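Local coordinates for RimK-related lysine biosynthesis protein (Thermococcus kodakarensis, PDB 5K2M), which probably acts as an ATP-dependent, magnesium-using ligase of the RimK family, LysX subfamily, in amino-acid biosynthesis, at residues 100-105 with 109-114; 183-188 with 253-258; 41-46 with 61-66; 133-138 with 142-147; 175-180 with 264-269. One frame throughout, in Å; residues are numbered along the deposited sequence.

Along the chain come interactions 3, 1 and 4, then 5, whose two segments enclose those of interaction 2. Interactions 1 and 4, centres about 12 Å apart, use the two outermost strands of one four-stranded antiparallel sheet; Leu109 packs on Leu145 between them. Interactions 2 and 5, centres about 17 Å apart, share the five-stranded antiparallel sheet. Interaction 3, in the parallel N-terminal sheet, meets interaction 5 where Val45 packs against helix 259-272; its centre lies about 41 Å from that of interaction 1 and about 43 Å from that of interaction 4. Side chains of interactions 1, 2 and 4 lie within about 11 Å of the bound ADP, so both antiparallel sheets of the ATP-grasp domain approach the nucleotide.

Interaction 1 (100-105 with 109-114); sequences KAALSE and LRVPDS
Lys100 and Val111 form the packed part of this contact, their side chains sliding past each other in opposite directions. Lys100 CB lies 3.8 Å from Val111 CG1, and Lys100 CG is 4.0 Å from Val111 CG2. That same methyl, Val111 CG2, has a looser neighbour in Ala102 CB at 4.4 Å. The segments are the outermost strand 99-102 of the antiparallel sheet in the ATP-grasp domain and helix 111-115, joined through the short helix 105-108; Ala101 and Ala102 carry the sheet on into a strand of the second subunit. Toward solvent the contact thins to polar touches. The lysine chain bends at chi2 (78°), which brings its end over exposed Ser114, and Lys100 NZ is hydrogen-bonded to Ser114 OG at 3.1 Å while its stronger partner is the carbonyl of Pro38 of the second subunit. With an alanine here, Pro38 O of the second subunit and Ser114 OG would probably lose their donor, and Val111 CG2 part of its cover. At the other end, Leu109 N bonds to Glu105 O at 3.2 Å, and Leu109 CD2 approaches that oxygen, Glu105 O, to 3.5 Å.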
# COMPACT_ATOMS: atom_id res chain seq x y z
N LYS A 100 -26.37 -12.51 44.13
CA LYS A 100 -26.97 -12.90 42.87
C LYS A 100 -26.61 -11.85 41.81
O LYS A 100 -26.50 -10.66 42.13
CB LYS A 100 -28.48 -13.01 43.05
CG LYS A 100 -29.16 -14.00 42.12
CD LYS A 100 -29.00 -15.44 42.57
CE LYS A 100 -29.55 -16.37 41.50
NZ LYS A 100 -29.45 -17.80 41.88
N ALA A 101 -26.36 -12.30 40.59
CA ALA A 101 -26.05 -11.40 39.49
C ALA A 101 -26.92 -11.70 38.28
O ALA A 101 -27.15 -12.88 37.91
CB ALA A 101 -24.57 -11.49 39.13
N ALA A 102 -27.43 -10.64 37.68
CA ALA A 102 -28.21 -10.72 36.45
C ALA A 102 -27.63 -9.78 35.40
O ALA A 102 -26.90 -8.82 35.72
CB ALA A 102 -29.67 -10.38 36.73
N LEU A 103 -27.98 -10.05 34.15
CA LEU A 103 -27.40 -9.38 33.00
C LEU A 103 -28.42 -8.53 32.25
O LEU A 103 -28.10 -7.99 31.20
CB LEU A 103 -26.80 -10.41 32.05
CG LEU A 103 -25.41 -10.94 32.36
CD1 LEU A 103 -24.41 -9.80 32.51
CD2 LEU A 103 -25.40 -11.81 33.61
N SER A 104 -29.63 -8.44 32.78
CA SER A 104 -30.65 -7.57 32.24
C SER A 104 -31.70 -7.24 33.31
O SER A 104 -31.78 -7.92 34.35
CB SER A 104 -31.33 -8.22 31.03
OG SER A 104 -32.16 -9.29 31.44
N GLU A 105 -32.48 -6.21 33.04
CA GLU A 105 -33.59 -5.79 33.90
C GLU A 105 -34.55 -6.94 34.16
O GLU A 105 -34.96 -7.17 35.30
CB GLU A 105 -34.33 -4.59 33.27
CG GLU A 105 -35.61 -4.18 34.01
CD GLU A 105 -36.32 -2.97 33.41
OE1 GLU A 105 -35.86 -2.47 32.36
OE2 GLU A 105 -37.34 -2.54 34.00
N LEU A 109 -35.30 -8.93 37.94
CA LEU A 109 -36.62 -9.16 38.55
C LEU A 109 -36.74 -10.52 39.25
O LEU A 109 -37.54 -10.67 40.17
CB LEU A 109 -37.70 -9.07 37.47
CG LEU A 109 -38.48 -7.77 37.27
CD1 LEU A 109 -38.09 -6.63 38.19
CD2 LEU A 109 -38.45 -7.33 35.81
N ARG A 110 -35.96 -11.49 38.80
CA ARG A 110 -35.96 -12.82 39.39
C ARG A 110 -35.02 -13.01 40.57
O ARG A 110 -35.05 -14.05 41.21
CB ARG A 110 -35.62 -13.84 38.30
CG ARG A 110 -36.60 -13.78 37.15
CD ARG A 110 -36.84 -15.15 36.59
NE ARG A 110 -35.65 -15.68 35.93
CZ ARG A 110 -35.26 -15.37 34.70
NH1 ARG A 110 -35.95 -14.50 33.95
NH2 ARG A 110 -34.16 -15.92 34.22
N VAL A 111 -34.21 -12.00 40.87
CA VAL A 111 -33.23 -12.10 41.95
C VAL A 111 -33.89 -12.36 43.33
O VAL A 111 -33.37 -13.15 44.10
CB VAL A 111 -32.31 -10.87 41.95
CG1 VAL A 111 -31.52 -10.77 43.24
CG2 VAL A 111 -31.37 -10.95 40.76
N PRO A 112 -35.04 -11.72 43.64
CA PRO A 112 -35.73 -11.99 44.92
C PRO A 112 -36.21 -13.44 45.10
O PRO A 112 -36.39 -13.88 46.23
CB PRO A 112 -36.91 -11.04 44.89
CG PRO A 112 -36.46 -9.93 44.00
CD PRO A 112 -35.67 -10.60 42.92
N ASP A 113 -36.40 -14.15 43.99
CA ASP A 113 -36.72 -15.58 44.02
C ASP A 113 -35.69 -16.38 44.86
O ASP A 113 -36.06 -17.32 45.57
CB ASP A 113 -36.76 -16.16 42.58
CG ASP A 113 -37.70 -15.37 41.62
OD1 ASP A 113 -38.35 -14.39 42.06
OD2 ASP A 113 -37.78 -15.73 40.42
N SER A 114 -34.41 -16.02 44.75
CA SER A 114 -33.31 -16.64 45.52
C SER A 114 -33.08 -15.94 46.85
O SER A 114 -32.91 -16.58 47.87
CB SER A 114 -31.98 -16.55 44.75
OG SER A 114 -32.04 -17.16 43.47

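Interaction 2 (183-188 with 253-258); sequences GAIYRY and RVTGAD
On the five-stranded antiparallel sheet of the ATP-grasp domain, beside the nucleotide site, Ile185 of strand 180-188 meets Val254 and Thr255 at the end of helix 249-255. Two residues on, Arg187 of the same strand touches the bound ADP and forms a salt bridge to Asp171. Ile185 works with one methyl: Ile185 CG2 is 3.7 Å from Thr255 CG2 and 4.0 Å from Val254 CG1, and the isoleucine crosses both partners at about a right angle. Its chi1 of 57° leaves CG1 in the crowded position between backbone N and carbonyl carbon, while CG2, anti to the carbonyl carbon, makes the touch. Val254 also leans on Ala202 and Pro204 of the neighbouring strand 201-204, and Ile185 reaches Ala202 too, so the helix end sits across two strands, while a modified side chain on the chain of another protein packs on Ile185 as well.

Thr255 CG2 has a second neighbour, lying 3.5 Å from Ala184 O. At Gly183 the backbone angles by themselves call for glycine, and a CB would come close to Ala257 CB. The hydroxyl of Thr255 faces its own chain: it bonds to Ala251 O in the previous turn and closes an ST turn, Thr255 OG1 accepting from Ala257 N at 3.0 Å with an N-H...O angle of 162°.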
# COMPACT_ATOMS: atom_id res chain seq x y z
N GLY A 183 -4.06 -4.11 60.57
CA GLY A 183 -4.98 -3.52 61.53
C GLY A 183 -6.43 -3.54 61.10
O GLY A 183 -6.73 -3.85 59.94
N ALA A 184 -7.32 -3.20 62.03
CA ALA A 184 -8.75 -3.15 61.76
C ALA A 184 -9.48 -2.16 62.63
O ALA A 184 -9.05 -1.86 63.76
CB ALA A 184 -9.37 -4.53 61.91
N ILE A 185 -10.59 -1.66 62.09
CA ILE A 185 -11.49 -0.74 62.79
C ILE A 185 -12.94 -1.19 62.64
O ILE A 185 -13.28 -1.92 61.70
CB ILE A 185 -11.41 0.69 62.24
CG1 ILE A 185 -11.72 0.72 60.73
CG2 ILE A 185 -10.03 1.27 62.50
CD1 ILE A 185 -11.99 2.10 60.17
N TYR A 186 -13.79 -0.75 63.57
CA TYR A 186 -15.21 -0.76 63.35
C TYR A 186 -15.55 0.58 62.69
O TYR A 186 -14.89 1.58 62.96
CB TYR A 186 -15.98 -0.92 64.66
CG TYR A 186 -15.73 -2.24 65.37
CD1 TYR A 186 -16.24 -3.43 64.86
CD2 TYR A 186 -15.00 -2.29 66.56
CE1 TYR A 186 -16.01 -4.63 65.51
CE2 TYR A 186 -14.77 -3.49 67.21
CZ TYR A 186 -15.28 -4.65 66.69
OH TYR A 186 -15.05 -5.84 67.33
N ARG A 187 -16.54 0.58 61.80
CA ARG A 187 -17.15 1.80 61.28
C ARG A 187 -18.60 1.85 61.76
O ARG A 187 -19.44 1.09 61.27
CB ARG A 187 -17.09 1.83 59.75
CG ARG A 187 -15.69 1.88 59.17
CD ARG A 187 -15.69 1.96 57.65
NE ARG A 187 -16.18 0.72 57.03
CZ ARG A 187 -16.01 0.39 55.75
NH1 ARG A 187 -15.36 1.18 54.90
NH2 ARG A 187 -16.48 -0.76 55.30
N TYR A 188 -18.88 2.73 62.73
CA TYR A 188 -20.21 2.86 63.34
C TYR A 188 -21.07 3.88 62.60
O TYR A 188 -20.58 4.92 62.16
CB TYR A 188 -20.10 3.31 64.81
CG TYR A 188 -19.64 2.23 65.78
CD1 TYR A 188 -20.55 1.35 66.35
CD2 TYR A 188 -18.30 2.10 66.12
CE1 TYR A 188 -20.14 0.37 67.23
CE2 TYR A 188 -17.88 1.11 67.01
CZ TYR A 188 -18.81 0.25 67.56
OH TYR A 188 -18.41 -0.72 68.44
N ARG A 253 -5.30 6.84 62.27
CA ARG A 253 -5.46 7.73 63.42
C ARG A 253 -5.97 6.97 64.65
O ARG A 253 -5.56 7.24 65.77
CB ARG A 253 -6.40 8.91 63.09
CG ARG A 253 -6.68 9.82 64.29
CD ARG A 253 -7.55 11.01 63.94
NE ARG A 253 -8.77 10.62 63.23
CZ ARG A 253 -9.86 10.11 63.80
NH1 ARG A 253 -9.94 9.92 65.11
NH2 ARG A 253 -10.89 9.78 63.04
N VAL A 254 -6.85 6.01 64.42
CA VAL A 254 -7.61 5.34 65.49
C VAL A 254 -6.90 4.08 66.02
O VAL A 254 -7.09 3.69 67.17
CB VAL A 254 -9.06 5.09 64.97
CG1 VAL A 254 -9.72 3.88 65.58
CG2 VAL A 254 -9.90 6.34 65.18
N THR A 255 -6.07 3.45 65.20
CA THR A 255 -5.34 2.24 65.59
C THR A 255 -3.87 2.49 65.92
O THR A 255 -3.26 1.68 66.59
CB THR A 255 -5.35 1.19 64.46
OG1 THR A 255 -4.75 1.73 63.28
CG2 THR A 255 -6.77 0.74 64.16
N GLY A 256 -3.31 3.58 65.41
CA GLY A 256 -1.87 3.81 65.45
C GLY A 256 -1.10 3.04 64.38
O GLY A 256 0.12 3.16 64.31
N ALA A 257 -1.78 2.26 63.55
CA ALA A 257 -1.10 1.44 62.56
C ALA A 257 -0.57 2.35 61.47
O ALA A 257 -1.21 3.36 61.13
CB ALA A 257 -2.02 0.39 61.98
N ASP A 258 0.60 2.02 60.95
CA ASP A 258 1.25 2.83 59.93
C ASP A 258 0.99 2.19 58.58
O ASP A 258 1.84 1.50 58.03
CB ASP A 258 2.75 2.95 60.22
CG ASP A 258 3.46 3.89 59.25
OD1 ASP A 258 2.77 4.72 58.62
OD2 ASP A 258 4.69 3.80 59.10

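Interaction 3 (41-46 with 61-66); sequences YDLDVV and RLFESE
The CA atoms of Val46 and Phe63 are 7.7 Å apart, and those of Tyr41 and Glu66 are 7.8 Å apart; no hydrogen bond joins the segments, and side chains make the contact. Residues 41-44 run as loop into strand 45-49, and residues 61-65 belong to helix 53-65, where Ser65 N bonds to Arg61 O at 3.0 Å.

Phe63 fills the space. Val46 CG2 stands 3.8 Å from the centroid of the Phe63 ring and only 5° off its normal, a CH-pi contact almost centred on the face. With Val46 CG1 anti to the backbone N (chi1 176°), CG2 is the branch set over the ring, and Val46 CG1 approaches only Phe63 CE2, at 4.2 Å. The edge of Phe63 turns to Tyr41 in a T-shaped stack, the centroids of the two rings 5.0 Å apart and their planes at 69°. Its leading atom, Phe63 CE1, lies 3.8 Å from Tyr41 CG, toward the rim of the tyrosine, and the same Phe63 CE1 has Leu43 CD2 at 3.8 Å.

This is helix-on-strand packing within the beta-alpha-beta unit 45-49, 53-65, 70-71 of the parallel N-terminal sheet. Phe37 adds a second edge-to-face partner to Phe63 and also meets the Tyr41 ring. A serine in place of Phe63 would probably open a gap between helix and strand and deprive Tyr41 of the edge over its face. Tyr41 OH bonds to Asp34 O and Leu36 N, and Leu62 packs on Leu103 of the second subunit.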
# COMPACT_ATOMS: atom_id res chain seq x y z
N TYR A 41 10.32 6.58 31.58
CA TYR A 41 10.28 6.74 33.02
C TYR A 41 11.43 5.95 33.65
O TYR A 41 11.73 4.85 33.22
CB TYR A 41 8.93 6.26 33.56
CG TYR A 41 7.75 7.12 33.12
CD1 TYR A 41 7.37 8.23 33.87
CD2 TYR A 41 7.04 6.84 31.96
CE1 TYR A 41 6.31 9.03 33.48
CE2 TYR A 41 5.97 7.62 31.57
CZ TYR A 41 5.61 8.72 32.33
OH TYR A 41 4.57 9.52 31.95
N ASP A 42 12.06 6.54 34.66
CA ASP A 42 13.16 5.90 35.39
C ASP A 42 12.66 5.68 36.82
O ASP A 42 12.83 6.53 37.69
CB ASP A 42 14.40 6.80 35.36
CG ASP A 42 15.62 6.19 36.07
OD1 ASP A 42 15.69 4.96 36.29
OD2 ASP A 42 16.54 6.98 36.39
N LEU A 43 12.03 4.54 37.03
CA LEU A 43 11.31 4.26 38.26
C LEU A 43 11.43 2.79 38.55
O LEU A 43 11.32 1.96 37.64
CB LEU A 43 9.83 4.60 38.07
CG LEU A 43 9.18 5.93 38.47
CD1 LEU A 43 10.09 7.11 38.65
CD2 LEU A 43 8.07 6.27 37.47
N ASP A 44 11.63 2.45 39.82
CA ASP A 44 11.76 1.07 40.23
C ASP A 44 10.41 0.48 40.65
O ASP A 44 10.23 -0.73 40.62
CB ASP A 44 12.79 0.95 41.34
CG ASP A 44 14.18 1.37 40.88
OD1 ASP A 44 14.74 0.70 39.99
OD2 ASP A 44 14.70 2.38 41.39
N VAL A 45 9.49 1.35 41.04
CA VAL A 45 8.14 0.95 41.39
C VAL A 45 7.26 2.19 41.39
O VAL A 45 7.75 3.29 41.63
CB VAL A 45 8.09 0.22 42.76
CG1 VAL A 45 8.59 1.10 43.90
CG2 VAL A 45 6.69 -0.29 43.07
N VAL A 46 5.97 2.00 41.09
CA VAL A 46 4.99 3.08 41.24
C VAL A 46 3.89 2.65 42.20
O VAL A 46 3.34 1.56 42.07
CB VAL A 46 4.36 3.47 39.90
CG1 VAL A 46 3.28 4.53 40.11
CG2 VAL A 46 5.43 3.98 38.96
N ARG A 61 -1.54 -0.44 34.36
CA ARG A 61 -1.28 -1.23 33.16
C ARG A 61 -0.23 -0.58 32.27
O ARG A 61 0.61 -1.27 31.71
CB ARG A 61 -2.57 -1.46 32.35
CG ARG A 61 -2.36 -2.20 31.03
CD ARG A 61 -1.95 -3.66 31.28
NE ARG A 61 -1.53 -4.35 30.06
CZ ARG A 61 -0.28 -4.41 29.62
NH1 ARG A 61 -0.01 -5.09 28.51
NH2 ARG A 61 0.70 -3.78 30.25
N LEU A 62 -0.30 0.74 32.12
CA LEU A 62 0.67 1.47 31.31
C LEU A 62 2.11 1.44 31.88
O LEU A 62 3.08 1.24 31.14
CB LEU A 62 0.19 2.91 31.12
CG LEU A 62 -0.98 2.98 30.13
CD1 LEU A 62 -1.80 4.25 30.32
CD2 LEU A 62 -0.45 2.85 28.71
N PHE A 63 2.24 1.62 33.18
CA PHE A 63 3.56 1.47 33.80
C PHE A 63 4.11 0.04 33.65
O PHE A 63 5.30 -0.13 33.35
CB PHE A 63 3.54 1.92 35.26
CG PHE A 63 3.75 3.40 35.42
CD1 PHE A 63 4.95 3.98 35.05
CD2 PHE A 63 2.74 4.21 35.93
CE1 PHE A 63 5.15 5.35 35.17
CE2 PHE A 63 2.94 5.57 36.07
CZ PHE A 63 4.16 6.14 35.69
N GLU A 64 3.25 -0.97 33.80
CA GLU A 64 3.63 -2.37 33.54
C GLU A 64 4.13 -2.53 32.10
O GLU A 64 5.08 -3.25 31.85
CB GLU A 64 2.47 -3.33 33.82
CG GLU A 64 2.08 -3.42 35.30
CD GLU A 64 0.72 -4.07 35.55
OE1 GLU A 64 -0.04 -4.29 34.61
OE2 GLU A 64 0.40 -4.35 36.73
N SER A 65 3.49 -1.84 31.15
CA SER A 65 3.88 -1.92 29.75
C SER A 65 5.28 -1.34 29.56
O SER A 65 5.97 -1.69 28.61
CB SER A 65 2.87 -1.19 28.84
OG SER A 65 3.03 0.22 28.87
N GLU A 66 5.67 -0.43 30.46
CA GLU A 66 7.03 0.11 30.47
C GLU A 66 8.00 -0.72 31.33
O GLU A 66 9.11 -0.29 31.60
CB GLU A 66 7.03 1.58 30.96
CG GLU A 66 6.27 2.57 30.08
CD GLU A 66 6.89 2.75 28.70
OE1 GLU A 66 6.16 3.14 27.77
OE2 GLU A 66 8.10 2.48 28.53

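Interaction 4 (133-138 with 142-147); sequences AKVNDR and EAVLEH
The guanidinium of Arg138 meets the carboxylate of Glu142 at its edge: Glu142 OE1 sits near the guanidinium plane, 8° out of it, while the two planar groups are turned 66° against each other. Their side chains are linked through Arg138 NE and Glu142 OE1, 2.7 Å apart, a salt bridge that is nearly straight at the hydrogen (164°) and uses the anti lone pair of the oxygen. Arg138 NH2 stays 3.5 Å from Glu142 OE1, so the pair is gripped through NE instead of through a two-pronged fork. A bend at chi2 of Arg138 folds its chain back toward the glutamate, which is extended beyond CG. The same two residues are joined by the backbone bond Glu142 N to Arg138 O (2.9 Å), in the first turn of helix 138-150.

Deeper in, the contact is apolar. Val144 CG2 faces the strand 133-135 with Ala133 CB and Val135 CG2, each 4.1 Å from Val144 CG2. Strand and helix follow each other in the ATP-grasp domain after a two-residue link, whose Asp137 is the N-cap. The strand is outermost in its antiparallel sheet within the chain, and Ala133 packs also on Ala143 of the third subunit.

The second oxygen, Glu142 OE2, bonds to His191 of that third subunit, so the carboxylate is held from two directions. Arginine on one oxygen and histidine on the other probably favour its ionised form, and this links the helix start to the subunit interface.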
# COMPACT_ATOMS: atom_id res chain seq x y z
N ALA A 133 -28.47 0.69 47.39
CA ALA A 133 -29.91 0.75 47.64
C ALA A 133 -30.38 -0.46 48.44
O ALA A 133 -30.04 -1.60 48.11
CB ALA A 133 -30.67 0.82 46.33
N LYS A 134 -31.17 -0.19 49.47
CA LYS A 134 -31.89 -1.22 50.21
C LYS A 134 -33.30 -1.34 49.62
O LYS A 134 -34.09 -0.39 49.66
CB LYS A 134 -31.97 -0.85 51.68
CG LYS A 134 -32.60 -1.90 52.58
CD LYS A 134 -32.48 -1.47 54.03
CE LYS A 134 -32.92 -2.56 55.00
NZ LYS A 134 -34.39 -2.67 55.04
N VAL A 135 -33.59 -2.52 49.08
CA VAL A 135 -34.82 -2.79 48.35
C VAL A 135 -35.68 -3.76 49.14
O VAL A 135 -35.33 -4.92 49.29
CB VAL A 135 -34.47 -3.41 47.00
CG1 VAL A 135 -35.72 -3.75 46.20
CG2 VAL A 135 -33.58 -2.46 46.23
N ASN A 136 -36.83 -3.28 49.60
CA ASN A 136 -37.71 -4.02 50.50
C ASN A 136 -38.85 -4.74 49.80
O ASN A 136 -39.47 -5.63 50.39
CB ASN A 136 -38.28 -3.10 51.57
CG ASN A 136 -37.20 -2.45 52.41
OD1 ASN A 136 -36.15 -3.04 52.66
ND2 ASN A 136 -37.46 -1.24 52.85
N ASP A 137 -39.15 -4.35 48.56
CA ASP A 137 -40.23 -4.98 47.82
C ASP A 137 -40.08 -4.82 46.32
O ASP A 137 -39.13 -4.20 45.85
CB ASP A 137 -41.60 -4.44 48.31
CG ASP A 137 -41.74 -2.94 48.16
OD1 ASP A 137 -41.20 -2.36 47.18
OD2 ASP A 137 -42.42 -2.33 49.01
N ARG A 138 -41.03 -5.41 45.60
CA ARG A 138 -41.03 -5.43 44.15
C ARG A 138 -41.05 -4.02 43.55
O ARG A 138 -40.32 -3.74 42.60
CB ARG A 138 -42.24 -6.27 43.68
CG ARG A 138 -42.51 -6.27 42.19
CD ARG A 138 -41.39 -6.88 41.37
NE ARG A 138 -41.77 -6.89 39.96
CZ ARG A 138 -41.93 -7.96 39.19
NH1 ARG A 138 -41.70 -9.18 39.65
NH2 ARG A 138 -42.30 -7.80 37.94
N GLU A 142 -38.23 -2.51 41.00
CA GLU A 142 -38.58 -1.91 39.72
C GLU A 142 -38.04 -0.49 39.58
O GLU A 142 -37.46 -0.14 38.55
CB GLU A 142 -40.11 -1.90 39.54
CG GLU A 142 -40.61 -3.27 39.14
CD GLU A 142 -42.11 -3.35 38.94
OE1 GLU A 142 -42.61 -4.48 38.98
OE2 GLU A 142 -42.77 -2.31 38.71
N ALA A 143 -38.20 0.32 40.61
CA ALA A 143 -37.70 1.70 40.59
C ALA A 143 -36.18 1.72 40.37
O ALA A 143 -35.70 2.42 39.48
CB ALA A 143 -38.06 2.41 41.88
N VAL A 144 -35.44 0.93 41.13
CA VAL A 144 -33.99 0.85 40.98
C VAL A 144 -33.60 0.42 39.57
O VAL A 144 -32.76 1.05 38.93
CB VAL A 144 -33.36 -0.10 42.02
CG1 VAL A 144 -31.88 -0.37 41.72
CG2 VAL A 144 -33.50 0.50 43.41
N LEU A 145 -34.22 -0.65 39.07
CA LEU A 145 -33.90 -1.15 37.73
C LEU A 145 -34.29 -0.16 36.62
O LEU A 145 -33.58 -0.04 35.62
CB LEU A 145 -34.55 -2.50 37.49
CG LEU A 145 -34.09 -3.63 38.41
CD1 LEU A 145 -34.97 -4.85 38.18
CD2 LEU A 145 -32.62 -3.97 38.16
N GLU A 146 -35.41 0.55 36.80
CA GLU A 146 -35.80 1.62 35.86
C GLU A 146 -34.71 2.69 35.78
O GLU A 146 -34.35 3.14 34.71
CB GLU A 146 -37.12 2.31 36.28
CG GLU A 146 -38.36 1.86 35.51
CD GLU A 146 -38.32 2.23 34.03
OE1 GLU A 146 -38.42 3.43 33.68
OE2 GLU A 146 -38.19 1.29 33.22
N HIS A 147 -34.20 3.10 36.93
CA HIS A 147 -33.16 4.13 36.94
C HIS A 147 -31.83 3.63 36.37
O HIS A 147 -31.22 4.33 35.58
CB HIS A 147 -33.00 4.74 38.33
CG HIS A 147 -34.18 5.57 38.73
ND1 HIS A 147 -34.15 6.94 38.80
CD2 HIS A 147 -35.46 5.21 39.01
CE1 HIS A 147 -35.34 7.39 39.14
NE2 HIS A 147 -36.15 6.36 39.27

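Interaction 5 (175-180 with 264-269); sequences YVIGGE and VEYAVE
Tyr266 CB meets Ile177 CG2 at 3.7 Å, the first touch of helix 259-272 on the hairpin 175-180. From there CG stands anti to the backbone N (chi1 -179°), which swings the ring off the helix and toward the turn. Tyr266 CG is 4.1 Å from the same methyl, Ile177 CG2, which comes in obliquely to the ring. Next along the ring, Tyr266 CD1 lies 3.8 Å from Gly178 CA, and Tyr266 CE1 comes nearer still, 3.6 Å from Gly178 CA. Gly178 N lies over one face of the ring. At the tip, Tyr266 OH is hydrogen-bonded to the backbone N of Gly224, just before strand 225-233, and this polar end ties the helix to a third piece of chain.

The ring fits because Gly178 has no side chain: a CB there would be 2.8 Å from Tyr266 CD1, a clash. Ile177 also packs on Ala225 and Val182, so the residue lies between sheet and helix. Paired bonds close the turn, Ile177 N to Glu180 O at 3.0 Å and Glu180 N to Ile177 O at 3.1 Å. With both Gly178 and Gly179 at positive phi, this is a type I' turn from Ile177 to Glu180, the tight connection of a two-residue beta hairpin, here joining strands 170-177 and 180-188 of the ATP-grasp domain's antiparallel sheet, with helix 259-272 packed against its turn through Tyr266.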
# COMPACT_ATOMS: atom_id res chain seq x y z
N TYR A 175 -7.12 -4.32 57.10
CA TYR A 175 -6.07 -4.05 56.13
C TYR A 175 -5.07 -5.19 56.14
O TYR A 175 -4.63 -5.61 57.21
CB TYR A 175 -5.38 -2.73 56.47
CG TYR A 175 -6.29 -1.54 56.39
CD1 TYR A 175 -7.11 -1.18 57.46
CD2 TYR A 175 -6.34 -0.77 55.23
CE1 TYR A 175 -7.96 -0.09 57.38
CE2 TYR A 175 -7.19 0.33 55.14
CZ TYR A 175 -7.99 0.66 56.21
OH TYR A 175 -8.81 1.74 56.10
N VAL A 176 -4.76 -5.70 54.96
CA VAL A 176 -3.77 -6.74 54.76
C VAL A 176 -2.89 -6.33 53.60
O VAL A 176 -3.37 -6.09 52.48
CB VAL A 176 -4.41 -8.11 54.46
CG1 VAL A 176 -3.34 -9.17 54.24
CG2 VAL A 176 -5.32 -8.53 55.61
N ILE A 177 -1.59 -6.27 53.88
CA ILE A 177 -0.60 -5.78 52.94
C ILE A 177 0.46 -6.88 52.79
O ILE A 177 1.14 -7.20 53.75
CB ILE A 177 0.02 -4.46 53.42
CG1 ILE A 177 -1.08 -3.39 53.45
CG2 ILE A 177 1.18 -4.05 52.52
CD1 ILE A 177 -0.65 -1.98 53.83
N GLY A 178 0.53 -7.47 51.60
CA GLY A 178 1.50 -8.53 51.30
C GLY A 178 1.35 -9.78 52.16
O GLY A 178 2.32 -10.49 52.38
N GLY A 179 0.13 -10.04 52.64
CA GLY A 179 -0.13 -11.19 53.50
C GLY A 179 -0.11 -10.87 54.98
O GLY A 179 -0.50 -11.69 55.80
N GLU A 180 0.34 -9.68 55.34
CA GLU A 180 0.44 -9.29 56.74
C GLU A 180 -0.78 -8.47 57.13
O GLU A 180 -1.02 -7.39 56.58
CB GLU A 180 1.72 -8.46 56.96
CG GLU A 180 1.99 -8.07 58.42
CD GLU A 180 3.00 -6.94 58.56
OE1 GLU A 180 3.82 -6.74 57.65
OE2 GLU A 180 2.97 -6.23 59.60
N VAL A 264 4.42 1.31 51.62
CA VAL A 264 5.71 1.65 51.00
C VAL A 264 6.72 0.50 51.13
O VAL A 264 7.45 0.21 50.17
CB VAL A 264 6.28 2.95 51.58
CG1 VAL A 264 7.72 3.16 51.13
CG2 VAL A 264 5.42 4.13 51.14
N GLU A 265 6.76 -0.16 52.29
CA GLU A 265 7.65 -1.32 52.48
C GLU A 265 7.33 -2.44 51.50
O GLU A 265 8.22 -3.07 50.94
CB GLU A 265 7.57 -1.85 53.92
CG GLU A 265 8.21 -0.93 54.95
CD GLU A 265 7.91 -1.31 56.40
OE1 GLU A 265 7.38 -2.42 56.65
OE2 GLU A 265 8.21 -0.49 57.29
N TYR A 266 6.05 -2.67 51.26
CA TYR A 266 5.64 -3.62 50.27
C TYR A 266 6.06 -3.17 48.88
O TYR A 266 6.61 -3.95 48.11
CB TYR A 266 4.13 -3.81 50.34
CG TYR A 266 3.64 -4.81 49.34
CD1 TYR A 266 3.89 -6.15 49.52
CD2 TYR A 266 2.93 -4.42 48.23
CE1 TYR A 266 3.46 -7.09 48.61
CE2 TYR A 266 2.48 -5.35 47.31
CZ TYR A 266 2.75 -6.68 47.52
OH TYR A 266 2.32 -7.62 46.63
N ALA A 267 5.82 -1.90 48.56
CA ALA A 267 6.29 -1.34 47.30
C ALA A 267 7.80 -1.54 47.14
O ALA A 267 8.25 -1.91 46.07
CB ALA A 267 5.94 0.13 47.18
N VAL A 268 8.58 -1.30 48.20
CA VAL A 268 10.02 -1.50 48.06
C VAL A 268 10.35 -2.99 47.82
O VAL A 268 11.23 -3.30 47.01
CB VAL A 268 10.91 -0.88 49.18
CG1 VAL A 268 10.45 0.53 49.54
CG2 VAL A 268 11.00 -1.76 50.41
N GLU A 269 9.64 -3.90 48.49
CA GLU A 269 9.80 -5.33 48.20
C GLU A 269 9.48 -5.67 46.74
O GLU A 269 10.22 -6.44 46.13
CB GLU A 269 8.97 -6.21 49.15
CG GLU A 269 9.46 -6.24 50.59
CD GLU A 269 10.92 -6.68 50.70
OE1 GLU A 269 11.29 -7.69 50.07
OE2 GLU A 269 11.71 -5.99 51.39